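Local coordinates for designed helical repeat protein (Synthetic construct, PDB 5CWQ) that is a computationally designed protein, with no known natural function, that folds into a stack of repeated antiparallel helices, at residues A[120-134]-A[157-171]. Sequence-based numbering, arbitrary orientation.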
ATOM      1  N   ALA A 120      14.662   5.775   4.246  1.00 47.62           N
ATOM      2  CA  ALA A 120      14.193   4.614   3.502  1.00 45.67           C
ATOM      3  C   ALA A 120      14.039   3.410   4.420  1.00 48.15           C
ATOM      4  O   ALA A 120      13.119   2.607   4.255  1.00 45.16           O
ATOM      5  CB  ALA A 120      15.149   4.294   2.364  1.00 45.04           C
ATOM      6  N   GLU A 121      14.939   3.289   5.391  1.00 55.04           N
ATOM      7  CA  GLU A 121      14.905   2.165   6.318  1.00 61.09           C
ATOM      8  C   GLU A 121      13.710   2.280   7.259  1.00 55.46           C
ATOM      9  O   GLU A 121      13.096   1.274   7.613  1.00 53.62           O
ATOM     10  CB  GLU A 121      16.205   2.085   7.120  1.00 73.35           C
ATOM     11  CG  GLU A 121      16.368   0.789   7.907  1.00 82.63           C
ATOM     12  CD  GLU A 121      16.414  -0.442   7.015  1.00 87.93           C
ATOM     13  OE1 GLU A 121      16.695  -0.299   5.805  1.00 88.65           O
ATOM     14  OE2 GLU A 121      16.165  -1.555   7.525  1.00 90.61           O
ATOM     15  N   ARG A 122      13.381   3.504   7.661  1.00 53.60           N
ATOM     16  CA  ARG A 122      12.209   3.739   8.497  1.00 54.15           C
ATOM     17  C   ARG A 122      10.939   3.319   7.765  1.00 46.54           C
ATOM     18  O   ARG A 122      10.024   2.757   8.366  1.00 45.49           O
ATOM     19  CB  ARG A 122      12.116   5.209   8.907  1.00 63.18           C
ATOM     20  CG  ARG A 122      13.128   5.621   9.966  1.00 75.71           C
ATOM     21  CD  ARG A 122      12.807   6.991  10.547  1.00 86.27           C
ATOM     22  NE  ARG A 122      11.506   7.015  11.212  1.00 94.50           N
ATOM     23  CZ  ARG A 122      11.039   8.043  11.915  1.00101.94           C
ATOM     24  NH1 ARG A 122      11.764   9.145  12.058  1.00105.57           N
ATOM     25  NH2 ARG A 122       9.842   7.967  12.480  1.00103.57           N
ATOM     26  N   ALA A 123      10.891   3.596   6.467  1.00 41.46           N
ATOM     27  CA  ALA A 123       9.757   3.201   5.643  1.00 36.84           C
ATOM     28  C   ALA A 123       9.666   1.681   5.557  1.00 36.60           C
ATOM     29  O   ALA A 123       8.574   1.112   5.541  1.00 34.23           O
ATOM     30  CB  ALA A 123       9.874   3.807   4.255  1.00 34.00           C
ATOM     31  N   SER A 124      10.823   1.029   5.504  1.00 39.45           N
ATOM     32  CA  SER A 124      10.880  -0.424   5.424  1.00 41.25           C
ATOM     33  C   SER A 124      10.374  -1.048   6.719  1.00 41.84           C
ATOM     34  O   SER A 124       9.713  -2.086   6.704  1.00 41.61           O
ATOM     35  CB  SER A 124      12.307  -0.887   5.130  1.00 44.12           C
ATOM     36  OG  SER A 124      12.347  -2.276   4.865  1.00 46.04           O
ATOM     37  N   GLU A 125      10.693  -0.408   7.839  1.00 42.82           N
ATOM     38  CA  GLU A 125      10.222  -0.855   9.144  1.00 43.98           C
ATOM     39  C   GLU A 125       8.707  -0.710   9.249  1.00 39.85           C
ATOM     40  O   GLU A 125       8.029  -1.584   9.791  1.00 39.13           O
ATOM     41  CB  GLU A 125      10.911  -0.065  10.257  1.00 49.29           C
ATOM     42  CG  GLU A 125      12.403  -0.350  10.374  1.00 54.96           C
ATOM     43  CD  GLU A 125      13.144   0.671  11.216  1.00 60.12           C
ATOM     44  OE1 GLU A 125      12.503   1.622  11.712  1.00 60.21           O
ATOM     45  OE2 GLU A 125      14.373   0.522  11.380  1.00 63.97           O
ATOM     46  N   LYS A 126       8.181   0.396   8.731  1.00 37.67           N
ATOM     47  CA  LYS A 126       6.739   0.616   8.705  1.00 36.94           C
ATOM     48  C   LYS A 126       6.054  -0.397   7.790  1.00 35.93           C
ATOM     49  O   LYS A 126       4.966  -0.888   8.095  1.00 38.38           O
ATOM     50  CB  LYS A 126       6.419   2.040   8.243  1.00 36.13           C
ATOM     51  CG  LYS A 126       6.777   3.119   9.256  1.00 38.64           C
ATOM     52  CD  LYS A 126       6.382   4.499   8.750  1.00 39.62           C
ATOM     53  CE  LYS A 126       6.658   5.574   9.786  1.00 43.64           C
ATOM     54  NZ  LYS A 126       8.100   5.646  10.140  1.00 47.18           N
ATOM     55  N   ALA A 127       6.700  -0.704   6.668  1.00 32.16           N
ATOM     56  CA  ALA A 127       6.178  -1.681   5.722  1.00 28.89           C
ATOM     57  C   ALA A 127       6.146  -3.069   6.345  1.00 29.40           C
ATOM     58  O   ALA A 127       5.203  -3.835   6.134  1.00 27.27           O
ATOM     59  CB  ALA A 127       7.017  -1.692   4.452  1.00 28.63           C
ATOM     60  N   GLN A 128       7.183  -3.396   7.108  1.00 32.68           N
ATOM     61  CA  GLN A 128       7.243  -4.683   7.787  1.00 36.54           C
ATOM     62  C   GLN A 128       6.136  -4.775   8.834  1.00 37.04           C
ATOM     63  O   GLN A 128       5.516  -5.825   9.000  1.00 37.29           O
ATOM     64  CB  GLN A 128       8.615  -4.889   8.434  1.00 41.59           C
ATOM     65  CG  GLN A 128       8.798  -6.248   9.104  1.00 46.80           C
ATOM     66  CD  GLN A 128       8.654  -7.408   8.133  1.00 49.97           C
ATOM     67  OE1 GLN A 128       9.035  -7.310   6.966  1.00 50.78           O
ATOM     68  NE2 GLN A 128       8.095  -8.513   8.612  1.00 51.80           N
ATOM     69  N   ARG A 129       5.888  -3.669   9.531  1.00 38.79           N
ATOM     70  CA  ARG A 129       4.851  -3.622  10.558  1.00 43.45           C
ATOM     71  C   ARG A 129       3.469  -3.896   9.973  1.00 36.98           C
ATOM     72  O   ARG A 129       2.768  -4.801  10.420  1.00 36.32           O
ATOM     73  CB  ARG A 129       4.845  -2.262  11.261  1.00 55.64           C
ATOM     74  CG  ARG A 129       5.973  -2.057  12.260  1.00 70.91           C
ATOM     75  CD  ARG A 129       6.016  -0.608  12.729  1.00 83.65           C
ATOM     76  NE  ARG A 129       7.138  -0.334  13.623  1.00 96.37           N
ATOM     77  CZ  ARG A 129       7.456   0.875  14.076  1.00105.15           C
ATOM     78  NH1 ARG A 129       6.741   1.935  13.718  1.00106.19           N
ATOM     79  NH2 ARG A 129       8.493   1.028  14.886  1.00110.27           N
ATOM     80  N   VAL A 130       3.083  -3.108   8.976  1.00 33.31           N
ATOM     81  CA  VAL A 130       1.755  -3.227   8.389  1.00 32.47           C
ATOM     82  C   VAL A 130       1.592  -4.590   7.716  1.00 30.09           C
ATOM     83  O   VAL A 130       0.493  -5.151   7.689  1.00 29.22           O
ATOM     84  CB  VAL A 130       1.483  -2.092   7.371  1.00 32.91           C
ATOM     85  CG1 VAL A 130       2.418  -2.195   6.179  1.00 33.70           C
ATOM     86  CG2 VAL A 130       0.031  -2.112   6.921  1.00 32.44           C
ATOM     87  N   LEU A 131       2.694  -5.119   7.189  1.00 29.68           N
ATOM     88  CA  LEU A 131       2.705  -6.458   6.611  1.00 29.86           C
ATOM     89  C   LEU A 131       2.270  -7.490   7.647  1.00 30.90           C
ATOM     90  O   LEU A 131       1.426  -8.344   7.374  1.00 30.41           O
ATOM     91  CB  LEU A 131       4.097  -6.800   6.079  1.00 32.85           C
ATOM     92  CG  LEU A 131       4.351  -8.257   5.685  1.00 37.02           C
ATOM     93  CD1 LEU A 131       3.411  -8.680   4.573  1.00 36.85           C
ATOM     94  CD2 LEU A 131       5.796  -8.445   5.265  1.00 39.62           C
ATOM     95  N   GLU A 132       2.855  -7.404   8.836  1.00 33.37           N
ATOM     96  CA  GLU A 132       2.540  -8.335   9.910  1.00 36.65           C
ATOM     97  C   GLU A 132       1.090  -8.176  10.359  1.00 33.85           C
ATOM     98  O   GLU A 132       0.397  -9.163  10.602  1.00 33.13           O
ATOM     99  CB  GLU A 132       3.494  -8.128  11.088  1.00 43.27           C
ATOM    100  CG  GLU A 132       4.929  -8.547  10.787  1.00 48.61           C
ATOM    101  CD  GLU A 132       5.920  -8.073  11.834  1.00 53.56           C
ATOM    102  OE1 GLU A 132       5.502  -7.406  12.803  1.00 56.05           O
ATOM    103  OE2 GLU A 132       7.126  -8.370  11.683  1.00 54.69           O
ATOM    104  N   GLU A 133       0.629  -6.932  10.455  1.00 33.14           N
ATOM    105  CA  GLU A 133      -0.752  -6.668  10.847  1.00 34.28           C
ATOM    106  C   GLU A 133      -1.724  -7.219   9.809  1.00 31.80           C
ATOM    107  O   GLU A 133      -2.725  -7.840  10.156  1.00 28.80           O
ATOM    108  CB  GLU A 133      -0.987  -5.168  11.038  1.00 37.68           C
ATOM    109  CG  GLU A 133      -0.231  -4.570  12.214  1.00 45.00           C
ATOM    110  CD  GLU A 133      -0.615  -3.126  12.483  1.00 50.55           C
ATOM    111  OE1 GLU A 133      -1.827  -2.822  12.502  1.00 52.23           O
ATOM    112  OE2 GLU A 133       0.297  -2.294  12.676  1.00 53.00           O
ATOM    113  N   ALA A 134      -1.420  -6.993   8.535  1.00 33.71           N
ATOM    114  CA  ALA A 134      -2.289  -7.442   7.452  1.00 34.13           C
ATOM    115  C   ALA A 134      -2.303  -8.967   7.361  1.00 34.00           C
ATOM    116  O   ALA A 134      -3.322  -9.565   7.009  1.00 34.36           O
ATOM    117  CB  ALA A 134      -1.844  -6.834   6.135  1.00 32.99           C
ATOM    118  N   ILE A 157      -1.211  -6.423   2.138  1.00 24.96           N
ATOM    119  CA  ILE A 157       0.027  -7.193   2.174  1.00 26.64           C
ATOM    120  C   ILE A 157       0.882  -6.912   0.943  1.00 27.55           C
ATOM    121  O   ILE A 157       2.078  -6.652   1.062  1.00 28.04           O
ATOM    122  CB  ILE A 157      -0.266  -8.706   2.276  1.00 27.19           C
ATOM    123  CG1 ILE A 157      -0.801  -9.033   3.672  1.00 28.45           C
ATOM    124  CG2 ILE A 157       0.989  -9.539   2.003  1.00 27.36           C
ATOM    125  CD1 ILE A 157      -1.394 -10.421   3.806  1.00 29.47           C
ATOM    126  N   ALA A 158       0.268  -6.966  -0.235  1.00 27.87           N
ATOM    127  CA  ALA A 158       0.991  -6.761  -1.486  1.00 28.33           C
ATOM    128  C   ALA A 158       1.599  -5.359  -1.551  1.00 26.85           C
ATOM    129  O   ALA A 158       2.734  -5.188  -1.998  1.00 26.13           O
ATOM    130  CB  ALA A 158       0.066  -6.998  -2.680  1.00 28.69           C
ATOM    131  N   LEU A 159       0.848  -4.359  -1.101  1.00 26.20           N
ATOM    132  CA  LEU A 159       1.360  -2.991  -1.062  1.00 26.09           C
ATOM    133  C   LEU A 159       2.571  -2.903  -0.137  1.00 25.48           C
ATOM    134  O   LEU A 159       3.560  -2.235  -0.452  1.00 26.94           O
ATOM    135  CB  LEU A 159       0.275  -2.017  -0.599  1.00 27.20           C
ATOM    136  CG  LEU A 159      -0.856  -1.746  -1.591  1.00 28.25           C
ATOM    137  CD1 LEU A 159      -1.993  -1.017  -0.895  1.00 28.29           C
ATOM    138  CD2 LEU A 159      -0.352  -0.945  -2.788  1.00 28.43           C
ATOM    139  N   ALA A 160       2.489  -3.585   1.000  1.00 23.60           N
ATOM    140  CA  ALA A 160       3.581  -3.596   1.967  1.00 23.39           C
ATOM    141  C   ALA A 160       4.828  -4.246   1.373  1.00 24.74           C
ATOM    142  O   ALA A 160       5.942  -3.758   1.560  1.00 24.74           O
ATOM    143  CB  ALA A 160       3.155  -4.322   3.237  1.00 23.89           C
ATOM    144  N   VAL A 161       4.635  -5.346   0.653  1.00 26.22           N
ATOM    145  CA  VAL A 161       5.747  -6.048   0.023  1.00 27.46           C
ATOM    146  C   VAL A 161       6.327  -5.192  -1.102  1.00 28.79           C
ATOM    147  O   VAL A 161       7.527  -5.230  -1.365  1.00 29.67           O
ATOM    148  CB  VAL A 161       5.306  -7.423  -0.519  1.00 25.84           C
ATOM    149  CG1 VAL A 161       6.415  -8.074  -1.337  1.00 25.32           C
ATOM    150  CG2 VAL A 161       4.913  -8.329   0.635  1.00 25.99           C
ATOM    151  N   LEU A 162       5.465  -4.417  -1.755  1.00 28.66           N
ATOM    152  CA  LEU A 162       5.907  -3.469  -2.770  1.00 28.66           C
ATOM    153  C   LEU A 162       6.832  -2.433  -2.146  1.00 26.93           C
ATOM    154  O   LEU A 162       7.854  -2.066  -2.723  1.00 26.00           O
ATOM    155  CB  LEU A 162       4.710  -2.772  -3.420  1.00 30.96           C
ATOM    156  CG  LEU A 162       4.483  -3.004  -4.914  1.00 34.47           C
ATOM    157  CD1 LEU A 162       3.246  -2.250  -5.376  1.00 36.75           C
ATOM    158  CD2 LEU A 162       5.691  -2.584  -5.734  1.00 34.89           C
ATOM    159  N   ALA A 163       6.458  -1.962  -0.962  1.00 27.30           N
ATOM    160  CA  ALA A 163       7.245  -0.964  -0.254  1.00 27.70           C
ATOM    161  C   ALA A 163       8.595  -1.544   0.155  1.00 28.17           C
ATOM    162  O   ALA A 163       9.623  -0.871   0.060  1.00 28.09           O
ATOM    163  CB  ALA A 163       6.486  -0.454   0.965  1.00 27.12           C
ATOM    164  N   LEU A 164       8.592  -2.795   0.601  1.00 28.40           N
ATOM    165  CA  LEU A 164       9.832  -3.467   0.977  1.00 30.19           C
ATOM    166  C   LEU A 164      10.742  -3.625  -0.235  1.00 30.72           C
ATOM    167  O   LEU A 164      11.951  -3.404  -0.147  1.00 32.49           O
ATOM    168  CB  LEU A 164       9.543  -4.836   1.597  1.00 32.17           C
ATOM    169  CG  LEU A 164       8.885  -4.822   2.980  1.00 34.84           C
ATOM    170  CD1 LEU A 164       8.473  -6.229   3.385  1.00 35.72           C
ATOM    171  CD2 LEU A 164       9.810  -4.213   4.034  1.00 36.83           C
ATOM    172  N   ALA A 165      10.153  -4.015  -1.360  1.00 29.16           N
ATOM    173  CA  ALA A 165      10.890  -4.152  -2.610  1.00 28.65           C
ATOM    174  C   ALA A 165      11.500  -2.817  -3.024  1.00 29.06           C
ATOM    175  O   ALA A 165      12.638  -2.758  -3.494  1.00 30.73           O
ATOM    176  CB  ALA A 165       9.980  -4.677  -3.704  1.00 27.32           C
ATOM    177  N   GLU A 166      10.729  -1.750  -2.840  1.00 28.20           N
ATOM    178  CA  GLU A 166      11.156  -0.400  -3.187  1.00 29.10           C
ATOM    179  C   GLU A 166      12.431  -0.023  -2.438  1.00 31.30           C
ATOM    180  O   GLU A 166      13.426   0.378  -3.043  1.00 31.59           O
ATOM    181  CB  GLU A 166      10.037   0.598  -2.870  1.00 29.96           C
ATOM    182  CG  GLU A 166      10.326   2.042  -3.247  1.00 32.44           C
ATOM    183  CD  GLU A 166      10.177   2.313  -4.731  1.00 35.06           C
ATOM    184  OE1 GLU A 166       9.870   1.369  -5.490  1.00 34.57           O
ATOM    185  OE2 GLU A 166      10.366   3.480  -5.136  1.00 37.25           O
ATOM    186  N   VAL A 167      12.394  -0.165  -1.117  1.00 33.67           N
ATOM    187  CA  VAL A 167      13.527   0.199  -0.277  1.00 35.86           C
ATOM    188  C   VAL A 167      14.719  -0.713  -0.536  1.00 35.68           C
ATOM    189  O   VAL A 167      15.846  -0.242  -0.674  1.00 36.78           O
ATOM    190  CB  VAL A 167      13.159   0.139   1.219  1.00 37.62           C
ATOM    191  CG1 VAL A 167      14.378   0.441   2.091  1.00 39.18           C
ATOM    192  CG2 VAL A 167      12.036   1.113   1.521  1.00 37.10           C
ATOM    193  N   ALA A 168      14.467  -2.017  -0.598  1.00 34.49           N
ATOM    194  CA  ALA A 168      15.529  -3.000  -0.784  1.00 35.38           C
ATOM    195  C   ALA A 168      16.321  -2.711  -2.054  1.00 37.54           C
ATOM    196  O   ALA A 168      17.537  -2.910  -2.101  1.00 38.62           O
ATOM    197  CB  ALA A 168      14.948  -4.408  -0.833  1.00 34.39           C
ATOM    198  N   CYS A 169      15.625  -2.225  -3.074  1.00 38.02           N
ATOM    199  CA  CYS A 169      16.248  -1.931  -4.355  1.00 39.16           C
ATOM    200  C   CYS A 169      17.103  -0.665  -4.304  1.00 38.44           C
ATOM    201  O   CYS A 169      18.245  -0.667  -4.766  1.00 39.35           O
ATOM    202  CB  CYS A 169      15.180  -1.794  -5.442  1.00 39.19           C
ATOM    203  SG  CYS A 169      15.829  -1.313  -7.053  1.00 62.23           S
ATOM    204  N   CYS A 170      16.561   0.414  -3.747  1.00 36.41           N
ATOM    205  CA  CYS A 170      17.272   1.688  -3.766  1.00 36.15           C
ATOM    206  C   CYS A 170      18.369   1.736  -2.697  1.00 38.04           C
ATOM    207  O   CYS A 170      19.290   2.547  -2.792  1.00 37.86           O
ATOM    208  CB  CYS A 170      16.296   2.859  -3.596  1.00 34.59           C
ATOM    209  SG  CYS A 170      15.602   3.080  -1.944  1.00 40.48           S
ATOM    210  N   ARG A 171      18.276   0.861  -1.697  1.00 40.60           N
ATOM    211  CA  ARG A 171      19.325   0.727  -0.683  1.00 44.96           C
ATOM    212  C   ARG A 171      20.392  -0.274  -1.114  1.00 43.89           C
ATOM    213  O   ARG A 171      21.478  -0.322  -0.538  1.00 43.52           O
ATOM    214  CB  ARG A 171      18.741   0.288   0.663  1.00 51.58           C
ATOM    215  CG  ARG A 171      18.584   1.409   1.677  1.00 58.90           C
ATOM    216  CD  ARG A 171      17.871   0.934   2.939  1.00 66.34           C
ATOM    217  NE  ARG A 171      18.383  -0.348   3.421  1.00 73.70           N
ATOM    218  CZ  ARG A 171      19.435  -0.491   4.224  1.00 79.68           C
ATOM    219  NH1 ARG A 171      20.111   0.567   4.652  1.00 81.73           N
ATOM    220  NH2 ARG A 171      19.813  -1.705   4.598  1.00 82.11           N
TER
HETATM  221  O   HOH W   1      13.242  -3.687   2.628  1.00 46.93           O
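L131 and L164 pack knobs-into-holes between helices 117-144 and 147-171, antiparallel neighbours in the buried middle of this designed helical repeat protein. The segment axes approach to 8.5 Å and lie 157° apart. Small residues permit this closeness: A127 CB meets A163 CB at 3.7 Å, and A160 CB packs against V130 CG1. L131 sits among I157, A160, V161 and L164. Its CG is anti to the backbone N (chi1 169°), and its CD1 reaches I157 CG2 at 3.6 Å, the side chains crossing at about a right angle. L164 fills the reciprocal hole between S124, A127, Q128 and L131. A134 CB and I157 CG1 are tight at 3.5 Å. V167 straddles the A120 carbonyl, with CG1 and CG2 each 3.3 Å from A120 O. One water joins S124 OG to L164 O, donating to the carbonyl. E121 OE1 lies 2.9 Å from R171 NE, over one guanidinium face. No N-H points at the oxygen and E121 is poorly ordered, so this salt bridge is probably loose. A120, V130 and L159 touch helix 90-114; I157 and V161 touch helix 174-201. Disulfides tie C170 to C112 and C169 to C227 of helix 204-230.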